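Local coordinates for protein diaminobutyrate-pyruvate transaminase and L-2,4-diaminobutyrate decarboxylase (Vibrio parahaemolyticus, PDB 2QMA) that probably works as the pyridoxal-phosphate-dependent L-2,4-diaminobutyrate decarboxylase part of a longer protein that also carries an aminotransferase domain, at residues Q385-G388 against P389-G393. Residues are numbered along the deposited sequence; the frame is centred on the assembly and turned at random.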
ATOM      1  N   GLN A 385      -9.219   7.871 -19.528  1.00 14.57           N
ATOM      2  CA  GLN A 385      -9.995   7.491 -20.716  1.00 15.23           C
ATOM      3  C   GLN A 385     -11.443   7.955 -20.670  1.00 15.33           C
ATOM      4  O   GLN A 385     -12.049   8.216 -21.732  1.00 15.72           O
ATOM      5  CB  GLN A 385      -9.967   5.988 -20.930  1.00 14.50           C
ATOM      6  CG  GLN A 385      -8.630   5.439 -21.389  1.00 15.27           C
ATOM      7  CD  GLN A 385      -8.739   3.937 -21.498  1.00 17.41           C
ATOM      8  OE1 GLN A 385      -9.392   3.424 -22.406  1.00 17.39           O
ATOM      9  NE2 GLN A 385      -8.168   3.224 -20.528  1.00 15.99           N
ATOM     10  N   ASN A 386     -11.971   8.041 -19.452  1.00 15.31           N
ATOM     11  CA  ASN A 386     -13.388   8.241 -19.155  1.00 16.24           C
ATOM     12  C   ASN A 386     -13.702   9.731 -18.861  1.00 16.75           C
ATOM     13  O   ASN A 386     -14.261  10.445 -19.699  1.00 17.02           O
ATOM     14  CB  ASN A 386     -13.779   7.314 -17.986  1.00 15.46           C
ATOM     15  CG  ASN A 386     -15.186   7.564 -17.443  1.00 17.32           C
ATOM     16  OD1 ASN A 386     -15.400   7.549 -16.217  1.00 18.31           O
ATOM     17  ND2 ASN A 386     -16.162   7.783 -18.351  1.00 16.74           N
ATOM     18  N   VAL A 387     -13.307  10.184 -17.683  1.00 16.83           N
ATOM     19  CA  VAL A 387     -13.375  11.604 -17.298  1.00 18.06           C
ATOM     20  C   VAL A 387     -12.401  12.475 -18.123  1.00 17.42           C
ATOM     21  O   VAL A 387     -12.808  13.497 -18.702  1.00 17.77           O
ATOM     22  CB  VAL A 387     -13.147  11.744 -15.765  1.00 17.58           C
ATOM     23  CG1 VAL A 387     -13.151  13.201 -15.313  1.00 17.50           C
ATOM     24  CG2 VAL A 387     -14.208  10.894 -15.006  1.00 17.76           C
ATOM     25  N   GLY A 388     -11.130  12.054 -18.184  1.00 17.15           N
ATOM     26  CA  GLY A 388     -10.096  12.780 -18.903  1.00 16.32           C
ATOM     27  C   GLY A 388      -9.541  14.006 -18.193  1.00 15.96           C
ATOM     28  O   GLY A 388     -10.182  14.570 -17.306  1.00 16.33           O
ATOM     29  N   PRO A 389      -8.334  14.438 -18.588  1.00 16.15           N
ATOM     30  CA  PRO A 389      -7.584  15.466 -17.834  1.00 15.90           C
ATOM     31  C   PRO A 389      -8.249  16.840 -17.883  1.00 16.02           C
ATOM     32  O   PRO A 389      -8.227  17.563 -16.876  1.00 16.53           O
ATOM     33  CB  PRO A 389      -6.226  15.500 -18.523  1.00 15.24           C
ATOM     34  CG  PRO A 389      -6.316  14.670 -19.743  1.00 15.60           C
ATOM     35  CD  PRO A 389      -7.610  13.973 -19.790  1.00 16.30           C
ATOM     36  N   LYS A 390      -8.823  17.199 -19.036  1.00 15.01           N
ATOM     37  CA  LYS A 390      -9.447  18.514 -19.189  1.00 15.75           C
ATOM     38  C   LYS A 390     -10.624  18.667 -18.207  1.00 15.65           C
ATOM     39  O   LYS A 390     -10.748  19.692 -17.556  1.00 15.57           O
ATOM     40  CB  LYS A 390      -9.920  18.742 -20.625  1.00 15.99           C
ATOM     41  CG  LYS A 390     -10.335  20.186 -20.917  1.00 17.25           C
ATOM     42  CD  LYS A 390      -9.251  21.146 -20.475  1.00 20.72           C
ATOM     43  CE  LYS A 390      -9.496  22.569 -20.988  1.00 26.69           C
ATOM     44  NZ  LYS A 390     -10.745  23.192 -20.410  1.00 28.13           N
ATOM     45  N   ALA A 391     -11.469  17.629 -18.107  1.00 16.52           N
ATOM     46  CA  ALA A 391     -12.621  17.668 -17.185  1.00 16.28           C
ATOM     47  C   ALA A 391     -12.142  17.817 -15.747  1.00 16.81           C
ATOM     48  O   ALA A 391     -12.714  18.594 -14.976  1.00 16.06           O
ATOM     49  CB  ALA A 391     -13.522  16.441 -17.337  1.00 16.40           C
ATOM     50  N   LEU A 392     -11.107  17.047 -15.372  1.00 16.12           N
ATOM     51  CA  LEU A 392     -10.499  17.223 -14.026  1.00 16.08           C
ATOM     52  C   LEU A 392      -9.953  18.667 -13.882  1.00 15.35           C
ATOM     53  O   LEU A 392     -10.140  19.309 -12.857  1.00 14.14           O
ATOM     54  CB  LEU A 392      -9.394  16.191 -13.757  1.00 16.35           C
ATOM     55  CG  LEU A 392      -9.812  14.705 -13.665  1.00 17.62           C
ATOM     56  CD1 LEU A 392      -8.595  13.748 -13.657  1.00 16.91           C
ATOM     57  CD2 LEU A 392     -10.694  14.448 -12.431  1.00 15.86           C
ATOM     58  N   GLY A 393      -9.278  19.160 -14.915  1.00 15.29           N
ATOM     59  CA  GLY A 393      -8.802  20.540 -14.910  1.00 16.05           C
ATOM     60  C   GLY A 393      -9.930  21.513 -14.649  1.00 15.00           C
ATOM     61  O   GLY A 393      -9.825  22.403 -13.791  1.00 15.01           O
TER
HETATM   62  O   HOH W   1     -11.868  15.775 -20.182  1.00 27.91           O
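Two helices, 377-386 and 389-411, meet at a tight junction, and the first turn of the second, where Leu-392 and Ala-391 meet Gly-388 and Val-387, makes this contact. Gly-388 is the N-cap: its phi of 78° departs from helical values and suits glycine, and Pro-389 follows as first helical residue, a position where a nitrogen without a hydrogen costs no helix bond. The i to i+4 pattern begins with Leu-392 N donating to Gly-388 O at 3.3 Å, long but straight (171°) and lying in the carbonyl plane; Gly-393 N to Pro-389 O, 2.7 Å, continues it. Ala-391 N is served by a water, which accepts from it at 2.8 Å and can donate to Val-387 O at 2.9 Å, so the water bridges the carbonyl before the cap to the first turn.

Apolar contact lies beside this bridge. The methyl of Ala-391 points back at the preceding segment, its CB 3.3 Å from Val-387 O and 3.8 Å from Val-387 CG1. Val-387 CG1, set anti to its own nitrogen (chi1 178°), also meets Leu-392 CD2 at 4.0 Å, the two side chains crossing nearly at right angles. One methyl thus spans two consecutive residues of the new helix. Lys-390 turns its amine away, to a salt bridge with Asp-394 one turn on.

The junction is part of the decarboxylase domain and is buried on several sides. Leu-303 packs on Pro-389 and Leu-392, Tyr-328 also touches Leu-392, and Pro-114 of helix 113-125 covers Val-387. His-22 and Leu-73 of the second subunit close over Val-387 and Pro-389 respectively, placing the break between the two helices at the dimer interface.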